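Local structure of zebrafish RNase5 (Danio rerio, 3LJE) at residues Gln12-Gln17 with Thr50-Thr55; Met23-Cys28 with Pro81-Lys86; Thr61-Ala66 with Ile107-Asp112. The protein probably cleaves RNA as a hydrolase of the pancreatic ribonuclease family, belonging to the RNase/angiogenin subfamily of zebrafish. All blocks are in the same frame, centred on the assembly; numbering follows the deposited sequence. Where two conformers were deposited one is given.

Contact 1 (Gln12-Gln17 with Thr50-Thr55); sequences QKFLRQ and TFIQAT. With ACT (acetate ion), chain B; SO4 (sulfate ion), chain D.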
ATOM      1  N   GLN A  12      -5.913   7.676  -5.570  1.00 22.18           N
ATOM      2  CA  GLN A  12      -4.734   7.650  -6.430  1.00 23.19           C
ATOM      3  C   GLN A  12      -3.466   7.457  -5.589  1.00 20.91           C
ATOM      4  O   GLN A  12      -2.490   6.787  -6.008  1.00 21.12           O
ATOM      5  CB  GLN A  12      -4.623   8.984  -7.257  1.00 26.21           C
ATOM      6  CG  GLN A  12      -5.793   9.238  -8.239  1.00 31.36           C
ATOM      7  CD  GLN A  12      -5.799   8.135  -9.238  1.00 34.99           C
ATOM      8  OE1 GLN A  12      -4.725   7.598  -9.508  1.00 35.86           O
ATOM      9  NE2 GLN A  12      -6.978   7.735  -9.769  1.00 35.19           N
ATOM     10  N   LYS A  13      -3.391   8.116  -4.429  1.00 20.96           N
ATOM     11  CA  LYS A  13      -2.233   7.959  -3.581  1.00 19.71           C
ATOM     12  C   LYS A  13      -2.135   6.467  -3.099  1.00 18.74           C
ATOM     13  O   LYS A  13      -1.068   5.909  -2.989  1.00 15.16           O
ATOM     14  CB  LYS A  13      -2.389   8.867  -2.382  1.00 22.95           C
ATOM     15  CG  LYS A  13      -1.148   8.780  -1.379  1.00 25.67           C
ATOM     16  CD  LYS A  13      -1.176   9.942  -0.351  1.00 29.86           C
ATOM     17  CE  LYS A  13      -0.132   9.770   0.693  1.00 35.04           C
ATOM     18  NZ  LYS A  13      -0.098  11.086   1.516  1.00 39.25           N
ATOM     19  N   PHE A  14      -3.282   5.862  -2.833  1.00 15.65           N
ATOM     20  CA  PHE A  14      -3.245   4.427  -2.388  1.00 15.99           C
ATOM     21  C   PHE A  14      -2.672   3.562  -3.536  1.00 15.58           C
ATOM     22  O   PHE A  14      -1.896   2.620  -3.323  1.00 17.32           O
ATOM     23  CB  PHE A  14      -4.702   4.017  -2.077  1.00 15.36           C
ATOM     24  CG  PHE A  14      -4.870   2.536  -1.810  1.00 16.97           C
ATOM     25  CD1 PHE A  14      -4.625   2.020  -0.522  1.00 16.91           C
ATOM     26  CD2 PHE A  14      -5.203   1.654  -2.898  1.00 17.84           C
ATOM     27  CE1 PHE A  14      -4.713   0.589  -0.313  1.00 17.90           C
ATOM     28  CE2 PHE A  14      -5.283   0.261  -2.689  1.00 16.14           C
ATOM     29  CZ  PHE A  14      -5.043  -0.269  -1.394  1.00 15.22           C
ATOM     30  N   LEU A  15      -3.128   3.794  -4.744  1.00 16.83           N
ATOM     31  CA  LEU A  15      -2.597   3.006  -5.861  1.00 18.41           C
ATOM     32  C   LEU A  15      -1.068   3.166  -5.971  1.00 18.21           C
ATOM     33  O   LEU A  15      -0.343   2.208  -6.173  1.00 16.40           O
ATOM     34  CB  LEU A  15      -3.155   3.463  -7.243  1.00 19.64           C
ATOM     35  CG  LEU A  15      -4.690   3.283  -7.376  1.00 20.51           C
ATOM     36  CD1 LEU A  15      -5.025   3.719  -8.832  1.00 25.02           C
ATOM     37  CD2 LEU A  15      -5.167   1.904  -7.060  1.00 19.74           C
ATOM     38  N   ARG A  16      -0.629   4.424  -5.901  1.00 16.70           N
ATOM     39  CA  ARG A  16       0.779   4.704  -6.000  1.00 17.24           C
ATOM     40  C   ARG A  16       1.572   4.093  -4.894  1.00 17.02           C
ATOM     41  O   ARG A  16       2.665   3.527  -5.112  1.00 17.85           O
ATOM     42  CB  ARG A  16       1.012   6.253  -6.008  1.00 17.62           C
ATOM     43  CG  ARG A  16       2.530   6.618  -5.853  1.00 21.65           C
ATOM     44  CD  ARG A  16       2.884   8.112  -6.109  1.00 22.66           C
ATOM     45  NE  ARG A  16       2.163   8.992  -5.166  1.00 24.56           N
ATOM     46  CZ  ARG A  16       2.575   9.273  -3.928  1.00 25.84           C
ATOM     47  NH1 ARG A  16       3.755   8.790  -3.421  1.00 22.93           N
ATOM     48  NH2 ARG A  16       1.747   9.953  -3.150  1.00 26.40           N
ATOM     49  N   GLN A  17       1.076   4.186  -3.685  1.00 15.79           N
ATOM     50  CA  GLN A  17       1.901   3.669  -2.620  1.00 16.37           C
ATOM     51  C   GLN A  17       1.735   2.179  -2.296  1.00 15.20           C
ATOM     52  O   GLN A  17       2.624   1.621  -1.665  1.00 15.47           O
ATOM     53  CB  GLN A  17       1.529   4.400  -1.320  1.00 19.42           C
ATOM     54  CG  GLN A  17       1.754   5.913  -1.392  1.00 22.07           C
ATOM     55  CD  GLN A  17       1.480   6.521  -0.022  1.00 27.29           C
ATOM     56  OE1 GLN A  17       2.320   7.239   0.518  1.00 34.01           O
ATOM     57  NE2 GLN A  17       0.347   6.226   0.540  1.00 24.22           N
ATOM     58  N   THR A  50       3.929  -1.364   2.508  1.00 14.17           N
ATOM     59  CA  THR A  50       3.645  -2.569   1.796  1.00 14.62           C
ATOM     60  C   THR A  50       3.032  -2.347   0.413  1.00 14.03           C
ATOM     61  O   THR A  50       2.057  -1.601   0.235  1.00 14.65           O
ATOM     62  CB  THR A  50       2.604  -3.400   2.695  1.00 16.91           C
ATOM     63  OG1 THR A  50       3.261  -3.617   3.924  1.00 15.22           O
ATOM     64  CG2 THR A  50       2.124  -4.757   1.951  1.00 16.25           C
ATOM     65  N   PHE A  51       3.501  -3.163  -0.544  1.00 12.50           N
ATOM     66  CA  PHE A  51       2.918  -3.207  -1.876  1.00 13.21           C
ATOM     67  C   PHE A  51       2.115  -4.513  -2.048  1.00 13.40           C
ATOM     68  O   PHE A  51       2.655  -5.610  -1.850  1.00 13.33           O
ATOM     69  CB  PHE A  51       4.054  -3.206  -2.940  1.00 14.67           C
ATOM     70  CG  PHE A  51       4.828  -1.915  -2.908  1.00 13.02           C
ATOM     71  CD1 PHE A  51       4.310  -0.788  -3.628  1.00 11.19           C
ATOM     72  CD2 PHE A  51       6.024  -1.806  -2.157  1.00 13.83           C
ATOM     73  CE1 PHE A  51       5.035   0.468  -3.572  1.00 13.47           C
ATOM     74  CE2 PHE A  51       6.733  -0.579  -2.139  1.00 15.76           C
ATOM     75  CZ  PHE A  51       6.234   0.535  -2.836  1.00 13.14           C
ATOM     76  N   ILE A  52       0.852  -4.369  -2.378  1.00 13.67           N
ATOM     77  CA  ILE A  52      -0.004  -5.528  -2.573  1.00 14.46           C
ATOM     78  C   ILE A  52       0.267  -5.946  -4.042  1.00 14.35           C
ATOM     79  O   ILE A  52       0.116  -5.139  -5.007  1.00 14.55           O
ATOM     80  CB  ILE A  52      -1.478  -5.146  -2.461  1.00 13.93           C
ATOM     81  CG1 ILE A  52      -1.740  -4.532  -1.030  1.00 14.42           C
ATOM     82  CG2 ILE A  52      -2.387  -6.439  -2.770  1.00 12.30           C
ATOM     83  CD1 ILE A  52      -3.150  -3.737  -1.062  1.00 16.22           C
ATOM     84  N   GLN A  53       0.585  -7.238  -4.224  1.00 14.77           N
ATOM     85  CA  GLN A  53       0.864  -7.759  -5.614  1.00 15.36           C
ATOM     86  C   GLN A  53      -0.363  -8.158  -6.334  1.00 14.87           C
ATOM     87  O   GLN A  53      -0.619  -9.330  -6.567  1.00 16.17           O
ATOM     88  CB  GLN A  53       1.899  -8.918  -5.497  1.00 16.20           C
ATOM     89  CG  GLN A  53       3.236  -8.415  -5.009  1.00 15.45           C
ATOM     90  CD  GLN A  53       4.121  -9.634  -4.713  1.00 19.03           C
ATOM     91  OE1 GLN A  53       3.722 -10.443  -3.816  1.00 19.67           O
ATOM     92  NE2 GLN A  53       5.341  -9.769  -5.397  1.00 16.14           N
ATOM     93  N   ALA A  54      -1.175  -7.181  -6.686  1.00 13.58           N
ATOM     94  CA  ALA A  54      -2.410  -7.493  -7.378  1.00 15.82           C
ATOM     95  C   ALA A  54      -2.858  -6.316  -8.183  1.00 15.94           C
ATOM     96  O   ALA A  54      -2.264  -5.254  -8.099  1.00 15.75           O
ATOM     97  CB  ALA A  54      -3.490  -7.894  -6.385  1.00 15.69           C
ATOM     98  N   THR A  55      -3.911  -6.497  -8.993  1.00 15.84           N
ATOM     99  CA  THR A  55      -4.438  -5.396  -9.800  1.00 17.68           C
ATOM    100  C   THR A  55      -5.301  -4.492  -8.957  1.00 18.28           C
ATOM    101  O   THR A  55      -5.875  -4.897  -7.933  1.00 17.46           O
ATOM    102  CB  THR A  55      -5.358  -5.869 -10.961  1.00 18.53           C
ATOM    103  OG1 THR A  55      -6.525  -6.504 -10.382  1.00 21.56           O
ATOM    104  CG2 THR A  55      -4.659  -6.895 -11.864  1.00 19.37           C
TER
HETATM  105  C   ACT B5000       4.010  10.678  -0.237  1.00 50.50           C
HETATM  106  O   ACT B5000       3.216  11.279  -0.994  1.00 50.29           O
HETATM  107  OXT ACT B5000       4.055   9.438  -0.083  1.00 49.82           O
HETATM  108  CH3 ACT B5000       4.994  11.530   0.566  1.00 51.15           C
HETATM  109  S   SO4 D1001      -7.497  -9.535 -12.118  0.97 36.87           S
HETATM  110  O1  SO4 D1001      -6.933 -10.175 -10.905  0.97 36.73           O
HETATM  111  O2  SO4 D1001      -8.693 -10.332 -12.549  0.97 36.74           O
HETATM  112  O3  SO4 D1001      -7.903  -8.099 -11.909  0.97 34.80           O
HETATM  113  O4  SO4 D1001      -6.366  -9.658 -13.066  0.97 38.65           O
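Gln-17 and Phe-51 bring the backbones nearest, their CA atoms 7.0 Å apart, where helix 12-17 passes almost perpendicular to strand 50-52, at 97° with the axes 8.8 Å from each other. Phe-51 presents CE1 to Gln-17 O at 3.3 Å, while Arg-16 O lies near the ring plane at its edge. Gln-17 O also accepts a hydrogen bond from Asn-49 ND2. One turn back, Phe-14 has CG anti to its own N (chi1 171°), which carries CZ to Ile-52 CD1 at 4.0 Å; the two side chains cross at about a right angle, and Ile-59 and Tyr-119 close round them. Arg-16, whose CB points away from the strand, holds an acetate, probably from the crystallisation liquor, with both terminal nitrogens: NH2 binds its O at 2.9 Å, NH1 reaches OXT in a weaker bond and also serves Lys-35 O, and Gln-17 CG lies over the rim of one face of the guanidinium. Thr-55, whose OG1 caps Arg-58 N at the start of helix 56-60, donates to O3 of a sulfate (2.6 Å). Another sulfate sits about 3 Å from the Gln-17 side chain, and the neighbouring His-18 ND1 bonds Thr-50 O. An N-terminal helix laid across strand 48-52 of the antiparallel sheet is characteristic of pancreatic ribonucleases, in whose relatives this helix end and strand line the active-site cleft.

Contact 2 (Met23-Cys28 with Pro81-Lys86); sequences MSVQKC and PVVTCK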
ATOM      1  N   MET A  23       5.768  -6.025  -8.102  1.00 18.34           N
ATOM      2  CA  MET A  23       6.774  -5.705  -7.061  1.00 18.04           C
ATOM      3  C   MET A  23       7.541  -6.949  -6.594  1.00 18.28           C
ATOM      4  O   MET A  23       7.001  -8.112  -6.714  1.00 18.36           O
ATOM      5  CB  MET A  23       6.078  -5.089  -5.873  1.00 18.21           C
ATOM      6  CG  MET A  23       6.968  -4.649  -4.824  1.00 21.37           C
ATOM      7  SD  MET A  23       8.279  -3.385  -5.419  1.00 18.86           S
ATOM      8  CE  MET A  23       9.023  -3.239  -3.862  1.00 17.73           C
ATOM      9  N   SER A  24       8.745  -6.762  -6.028  1.00 17.52           N
ATOM     10  CA  SER A  24       9.485  -7.933  -5.547  1.00 18.85           C
ATOM     11  C   SER A  24      10.379  -7.449  -4.423  1.00 19.89           C
ATOM     12  O   SER A  24      10.629  -6.215  -4.319  1.00 18.98           O
ATOM     13  CB  SER A  24      10.321  -8.588  -6.664  1.00 21.46           C
ATOM     14  OG  SER A  24      11.500  -7.825  -6.809  1.00 24.78           O
ATOM     15  N   VAL A  25      10.922  -8.356  -3.586  1.00 20.10           N
ATOM     16  CA  VAL A  25      11.747  -7.898  -2.477  1.00 21.81           C
ATOM     17  C   VAL A  25      13.008  -7.098  -2.844  1.00 21.67           C
ATOM     18  O   VAL A  25      13.385  -6.060  -2.222  1.00 23.17           O
ATOM     19  CB  VAL A  25      12.117  -9.129  -1.586  0.63 23.32           C
ATOM     20  CG1 VAL A  25      10.734  -9.794  -1.083  0.63 21.22           C
ATOM     21  CG2 VAL A  25      13.004 -10.186  -2.393  0.63 20.29           C
ATOM     22  N   GLN A  26      13.590  -7.436  -3.967  1.00 22.71           N
ATOM     23  CA  GLN A  26      14.834  -6.709  -4.333  1.00 24.08           C
ATOM     24  C   GLN A  26      14.577  -5.323  -4.841  1.00 21.32           C
ATOM     25  O   GLN A  26      15.509  -4.530  -4.877  1.00 21.87           O
ATOM     26  CB  GLN A  26      15.603  -7.377  -5.462  1.00 28.09           C
ATOM     27  CG  GLN A  26      14.728  -8.183  -6.318  1.00 36.57           C
ATOM     28  CD  GLN A  26      14.519  -9.500  -5.623  1.00 40.62           C
ATOM     29  OE1 GLN A  26      15.473  -9.955  -4.964  1.00 45.71           O
ATOM     30  NE2 GLN A  26      13.345 -10.119  -5.742  1.00 40.13           N
ATOM     31  N   LYS A  27      13.335  -4.996  -5.193  1.00 18.60           N
ATOM     32  CA  LYS A  27      13.040  -3.671  -5.735  1.00 17.28           C
ATOM     33  C   LYS A  27      12.609  -2.611  -4.725  1.00 16.88           C
ATOM     34  O   LYS A  27      12.217  -1.482  -5.126  1.00 16.21           O
ATOM     35  CB  LYS A  27      11.879  -3.830  -6.799  1.00 18.86           C
ATOM     36  CG  LYS A  27      12.221  -4.781  -8.027  1.00 20.88           C
ATOM     37  CD  LYS A  27      10.859  -4.851  -8.927  1.00 23.93           C
ATOM     38  CE  LYS A  27      10.849  -6.023  -9.705  1.00 25.70           C
ATOM     39  NZ  LYS A  27       9.787  -6.077 -10.636  1.00 27.65           N
ATOM     40  N   CYS A  28      12.562  -2.965  -3.413  1.00 17.18           N
ATOM     41  CA  CYS A  28      12.133  -1.958  -2.452  1.00 16.45           C
ATOM     42  C   CYS A  28      12.792  -0.574  -2.608  1.00 15.15           C
ATOM     43  O   CYS A  28      12.091   0.411  -2.623  1.00 15.14           O
ATOM     44  CB  CYS A  28      12.364  -2.406  -0.963  1.00 17.20           C
ATOM     45  SG  CYS A  28      11.128  -3.680  -0.467  1.00 19.37           S
ATOM     46  N   PRO A  81      -1.105 -11.675  -1.829  1.00 14.26           N
ATOM     47  CA  PRO A  81       0.344 -11.645  -1.867  1.00 14.89           C
ATOM     48  C   PRO A  81       0.843 -10.241  -1.643  1.00 13.49           C
ATOM     49  O   PRO A  81       0.374  -9.302  -2.286  1.00 15.65           O
ATOM     50  CB  PRO A  81       0.705 -12.125  -3.265  1.00 13.05           C
ATOM     51  CG  PRO A  81      -0.446 -11.669  -4.116  1.00 13.56           C
ATOM     52  CD  PRO A  81      -1.579 -11.335  -3.182  1.00 14.76           C
ATOM     53  N   VAL A  82       1.817 -10.053  -0.792  1.00 14.81           N
ATOM     54  CA  VAL A  82       2.360  -8.719  -0.567  1.00 15.56           C
ATOM     55  C   VAL A  82       3.861  -8.726  -0.422  1.00 17.43           C
ATOM     56  O   VAL A  82       4.461  -9.729  -0.048  1.00 19.83           O
ATOM     57  CB  VAL A  82       1.811  -8.000   0.739  1.00 15.96           C
ATOM     58  CG1 VAL A  82       0.181  -7.946   0.677  1.00 15.62           C
ATOM     59  CG2 VAL A  82       2.349  -8.736   2.063  1.00 18.44           C
ATOM     60  N   VAL A  83       4.462  -7.563  -0.710  1.00 16.12           N
ATOM     61  CA  VAL A  83       5.879  -7.368  -0.426  1.00 16.78           C
ATOM     62  C   VAL A  83       5.948  -6.178   0.504  1.00 16.39           C
ATOM     63  O   VAL A  83       5.452  -5.071   0.145  1.00 16.84           O
ATOM     64  CB  VAL A  83       6.712  -7.044  -1.708  1.00 18.21           C
ATOM     65  CG1 VAL A  83       8.105  -6.351  -1.240  1.00 17.53           C
ATOM     66  CG2 VAL A  83       6.857  -8.319  -2.520  1.00 18.94           C
ATOM     67  N   THR A  84       6.477  -6.382   1.704  1.00 16.07           N
ATOM     68  CA  THR A  84       6.657  -5.294   2.665  1.00 15.98           C
ATOM     69  C   THR A  84       8.076  -4.754   2.691  1.00 16.27           C
ATOM     70  O   THR A  84       9.061  -5.553   2.846  1.00 19.14           O
ATOM     71  CB  THR A  84       6.273  -5.750   4.089  1.00 18.50           C
ATOM     72  OG1 THR A  84       4.880  -6.123   4.057  1.00 20.57           O
ATOM     73  CG2 THR A  84       6.463  -4.611   5.072  1.00 19.43           C
ATOM     74  N   CYS A  85       8.228  -3.409   2.528  1.00 16.31           N
ATOM     75  CA  CYS A  85       9.571  -2.801   2.495  1.00 16.06           C
ATOM     76  C   CYS A  85       9.789  -2.136   3.853  1.00 17.57           C
ATOM     77  O   CYS A  85       8.975  -1.336   4.197  1.00 18.04           O
ATOM     78  CB  CYS A  85       9.643  -1.699   1.386  1.00 14.72           C
ATOM     79  SG  CYS A  85       9.454  -2.501  -0.246  1.00 16.61           S
ATOM     80  N   LYS A  86      10.831  -2.508   4.607  1.00 20.03           N
ATOM     81  CA  LYS A  86      11.079  -1.906   5.928  1.00 21.62           C
ATOM     82  C   LYS A  86      12.420  -1.214   5.915  1.00 21.83           C
ATOM     83  O   LYS A  86      13.404  -1.771   5.499  1.00 22.42           O
ATOM     84  CB  LYS A  86      11.125  -2.951   7.057  1.00 24.53           C
ATOM     85  CG  LYS A  86       9.933  -3.834   7.029  1.00 32.38           C
ATOM     86  CD  LYS A  86       9.988  -5.000   8.088  1.00 36.59           C
ATOM     87  CE  LYS A  86       9.222  -6.220   7.421  1.00 39.48           C
ATOM     88  NZ  LYS A  86       7.901  -6.439   8.150  1.00 42.64           N
TER
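The covalent link comes first: Cys-28 SG and Cys-85 SG are joined at 2.1 Å in a disulfide of left-handed twist (chi3 -79°), with the two CA atoms 5.6 Å apart. The bridge runs between the start of helix 28-34 and strand 80-89.

Apolar packing flanks the bridge. Val-83 is its hub, with CG1 lying 4.1 Å from Cys-28 SG and CB 3.9 Å from Met-23 CG; CG2 rests on the backbone of Ser-24. Met-23 and Val-83 cross at about a right angle. Beyond CG the methionine bends (chi2 57°) and carries its terminal methyl back to the bridge, CE ending 3.7 Å from Cys-85 SG, while Phe-51 touches the same side chain. An alanine here lacks CG, SD and CE, which would probably open a gap beside Val-83 and leave Cys-85 SG and Phe-51 less tightly packed.

Polar bonds stay within the loop, none joining the two segments. Ser-24 O receives Lys-27 N at 3.1 Å, closing the 3-10 turn 25-27, and Ser-24 OG takes a weak bond from Gln-26 NE2. Outside, Met-23 O is held by Gln-53 NE2, while Val-83 and Cys-85 pair with Phe-51 and Asn-49 along strand 48-52. A disulfide tying the start of helix 28-34 to a central strand of the antiparallel sheet is one of the cross-links of the pancreatic ribonuclease fold.

Contact 3 (Thr61-Ala66 with Ile107-Asp112); sequences TVCGDA and IVLGCD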
ATOM      1  N   THR A  61     -12.168  -4.909  -4.845  1.00 19.71           N
ATOM      2  CA  THR A  61     -13.251  -5.818  -4.372  1.00 19.09           C
ATOM      3  C   THR A  61     -13.238  -5.971  -2.843  1.00 18.86           C
ATOM      4  O   THR A  61     -14.258  -6.335  -2.277  1.00 18.04           O
ATOM      5  CB  THR A  61     -13.161  -7.298  -4.988  1.00 18.39           C
ATOM      6  OG1 THR A  61     -11.968  -7.960  -4.537  1.00 19.25           O
ATOM      7  CG2 THR A  61     -13.216  -7.202  -6.550  1.00 20.65           C
ATOM      8  N   VAL A  62     -12.094  -5.713  -2.201  1.00 17.68           N
ATOM      9  CA  VAL A  62     -12.098  -5.751  -0.721  1.00 18.53           C
ATOM     10  C   VAL A  62     -13.051  -4.654  -0.166  1.00 20.33           C
ATOM     11  O   VAL A  62     -13.659  -4.816   0.936  1.00 19.43           O
ATOM     12  CB  VAL A  62     -10.683  -5.540  -0.157  1.00 17.51           C
ATOM     13  CG1 VAL A  62     -10.673  -5.569   1.425  1.00 15.71           C
ATOM     14  CG2 VAL A  62      -9.845  -6.757  -0.625  1.00 17.35           C
ATOM     15  N   CYS A  63     -13.194  -3.578  -0.930  1.00 18.83           N
ATOM     16  CA  CYS A  63     -14.066  -2.480  -0.500  1.00 22.81           C
ATOM     17  C   CYS A  63     -15.483  -2.763  -1.023  1.00 25.14           C
ATOM     18  O   CYS A  63     -16.380  -1.901  -0.903  1.00 25.50           O
ATOM     19  CB  CYS A  63     -13.594  -1.137  -1.093  1.00 20.86           C
ATOM     20  SG  CYS A  63     -12.071  -0.563  -0.307  1.00 21.18           S
ATOM     21  N   GLY A  64     -15.636  -3.916  -1.694  1.00 25.13           N
ATOM     22  CA  GLY A  64     -16.934  -4.252  -2.257  1.00 26.15           C
ATOM     23  C   GLY A  64     -17.328  -5.608  -1.750  1.00 26.56           C
ATOM     24  O   GLY A  64     -17.196  -5.958  -0.573  1.00 26.49           O
ATOM     25  N   ASP A  65     -17.684  -6.427  -2.730  1.00 28.72           N
ATOM     26  CA  ASP A  65     -18.174  -7.741  -2.483  1.00 30.53           C
ATOM     27  C   ASP A  65     -17.334  -8.733  -1.755  1.00 30.29           C
ATOM     28  O   ASP A  65     -17.878  -9.616  -1.127  1.00 32.94           O
ATOM     29  CB  ASP A  65     -18.579  -8.329  -3.852  1.00 34.25           C
ATOM     30  CG  ASP A  65     -19.426  -9.519  -3.702  1.00 37.96           C
ATOM     31  OD1 ASP A  65     -20.536  -9.321  -3.163  1.00 39.61           O
ATOM     32  OD2 ASP A  65     -18.981 -10.634  -4.090  1.00 39.78           O
ATOM     33  N   ALA A  66     -16.004  -8.647  -1.860  1.00 26.61           N
ATOM     34  CA  ALA A  66     -15.106  -9.558  -1.270  1.00 26.06           C
ATOM     35  C   ALA A  66     -14.433  -9.164   0.040  1.00 24.94           C
ATOM     36  O   ALA A  66     -13.367  -9.712   0.394  1.00 28.71           O
ATOM     37  CB  ALA A  66     -14.031  -9.929  -2.271  1.00 23.75           C
ATOM     38  N   ILE A 107      -5.363  -8.613   4.015  1.00 17.48           N
ATOM     39  CA  ILE A 107      -5.069  -7.216   3.994  1.00 15.63           C
ATOM     40  C   ILE A 107      -6.306  -6.472   4.537  1.00 15.94           C
ATOM     41  O   ILE A 107      -7.437  -6.886   4.286  1.00 17.03           O
ATOM     42  CB  ILE A 107      -4.707  -6.731   2.585  1.00 16.28           C
ATOM     43  CG1 ILE A 107      -5.833  -7.077   1.552  1.00 15.09           C
ATOM     44  CG2 ILE A 107      -3.345  -7.375   2.174  1.00 14.55           C
ATOM     45  CD1 ILE A 107      -5.667  -6.436   0.166  1.00 17.70           C
ATOM     46  N   VAL A 108      -6.015  -5.347   5.195  1.00 14.71           N
ATOM     47  CA  VAL A 108      -7.054  -4.517   5.809  1.00 13.79           C
ATOM     48  C   VAL A 108      -6.925  -3.130   5.183  1.00 15.00           C
ATOM     49  O   VAL A 108      -5.857  -2.529   5.274  1.00 16.79           O
ATOM     50  CB  VAL A 108      -6.796  -4.447   7.304  1.00 15.32           C
ATOM     51  CG1 VAL A 108      -7.909  -3.513   7.929  1.00 15.87           C
ATOM     52  CG2 VAL A 108      -6.891  -5.921   7.892  1.00 17.60           C
ATOM     53  N   LEU A 109      -8.022  -2.661   4.616  1.00 14.93           N
ATOM     54  CA  LEU A 109      -8.067  -1.377   3.914  1.00 16.66           C
ATOM     55  C   LEU A 109      -9.084  -0.402   4.474  1.00 17.43           C
ATOM     56  O   LEU A 109     -10.094  -0.848   5.041  1.00 18.93           O
ATOM     57  CB  LEU A 109      -8.511  -1.635   2.489  1.00 15.89           C
ATOM     58  CG  LEU A 109      -7.718  -2.706   1.659  1.00 15.84           C
ATOM     59  CD1 LEU A 109      -8.310  -2.770   0.178  1.00 15.67           C
ATOM     60  CD2 LEU A 109      -6.202  -2.431   1.754  1.00 15.54           C
ATOM     61  N   GLY A 110      -8.801   0.887   4.337  1.00 17.46           N
ATOM     62  CA  GLY A 110      -9.808   1.931   4.591  1.00 17.16           C
ATOM     63  C   GLY A 110     -10.425   2.065   3.222  1.00 19.46           C
ATOM     64  O   GLY A 110      -9.721   1.977   2.157  1.00 19.64           O
ATOM     65  N   CYS A 111     -11.750   2.247   3.181  1.00 19.12           N
ATOM     66  CA  CYS A 111     -12.507   2.366   1.946  1.00 21.45           C
ATOM     67  C   CYS A 111     -13.445   3.571   2.037  1.00 23.58           C
ATOM     68  O   CYS A 111     -13.926   3.906   3.124  1.00 23.93           O
ATOM     69  CB  CYS A 111     -13.407   1.142   1.762  1.00 21.49           C
ATOM     70  SG  CYS A 111     -12.499  -0.450   1.690  1.00 20.01           S
ATOM     71  N   ASP A 112     -13.696   4.171   0.902  1.00 24.93           N
ATOM     72  CA  ASP A 112     -14.595   5.330   0.847  1.00 26.62           C
ATOM     73  C   ASP A 112     -15.463   5.238  -0.386  1.00 26.75           C
ATOM     74  O   ASP A 112     -15.001   5.290  -1.539  1.00 25.34           O
ATOM     75  CB  ASP A 112     -13.797   6.643   0.891  1.00 28.62           C
ATOM     76  CG  ASP A 112     -14.718   7.874   1.173  1.00 32.41           C
ATOM     77  OD1 ASP A 112     -15.967   7.749   1.052  1.00 32.29           O
ATOM     78  OD2 ASP A 112     -14.157   8.903   1.511  1.00 32.66           O
TER
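Thr-61 O is gripped by two amides, Ala-66 N at 2.9 Å and Gly-64 N in a weaker bond at 2.8 Å, and the turn so formed just after helix 56-60 carries Cys-63, which is bonded to Cys-111. The bridge between them is one of the disulfides of the pancreatic ribonuclease fold, here fastening the loop that follows helix 56-60 to the long strand 97-112. Cys-63 SG and Cys-111 SG are 2.0 Å apart with a left-handed twist (chi3 -79°), and the CA atoms on either end are 5.6 Å apart. Pro-116 touches Cys-63 and Phe-74 touches Cys-111, so strands on both flanks of 97-112 pack against the link.

Beside the disulfide an apolar layer continues the contact. The backbone directs Val-62 CB toward the strand, where it meets Leu-109 CD1 at 3.7 Å; chi1 of 180° then sets CG1 beside that same methyl and CG2 toward Ile-107, whose CD1 it meets more loosely at 4.3 Å. Val-62 and Leu-109 cross at about a right angle. Phe-80 lies against both Val-62 and Ile-107, and Tyr-119 against Ile-107 and Leu-109, which draws this layer into the main hydrophobic core. No hydrogen bond crosses between the segments; the strand uses its backbone for its sheet neighbours, Leu-109 pairing with Phe-74 and Gly-110 with Val-117 and His-118. Between the two segments the hold is the disulfide and apolar contact, and CD1 of Leu-109 ends 4.4 Å from Cys-63 SG.

All three contacts meet one antiparallel sheet, through strands 48-52, 80-89 and 97-112. Contact 1 lies near the middle of the chain, its centre about 11 Å from that of contact 2 and about 13 Å from that of contact 3, while the centres of contacts 2 and 3, about 21 Å apart, sit on opposite sides of the molecular centre. Along the chain contact 2 interlocks with both others, whereas contact 1 closes before contact 3 opens. Ile-52 packs on Ile-107 and Phe-14 on Leu-109, so contacts 1 and 3 share a core to which Val-82 of strand 80-89 also belongs. The two disulfides lie on either side of the central region that helix 8-18 packs on, consistent with the compact build of secreted ribonucleases.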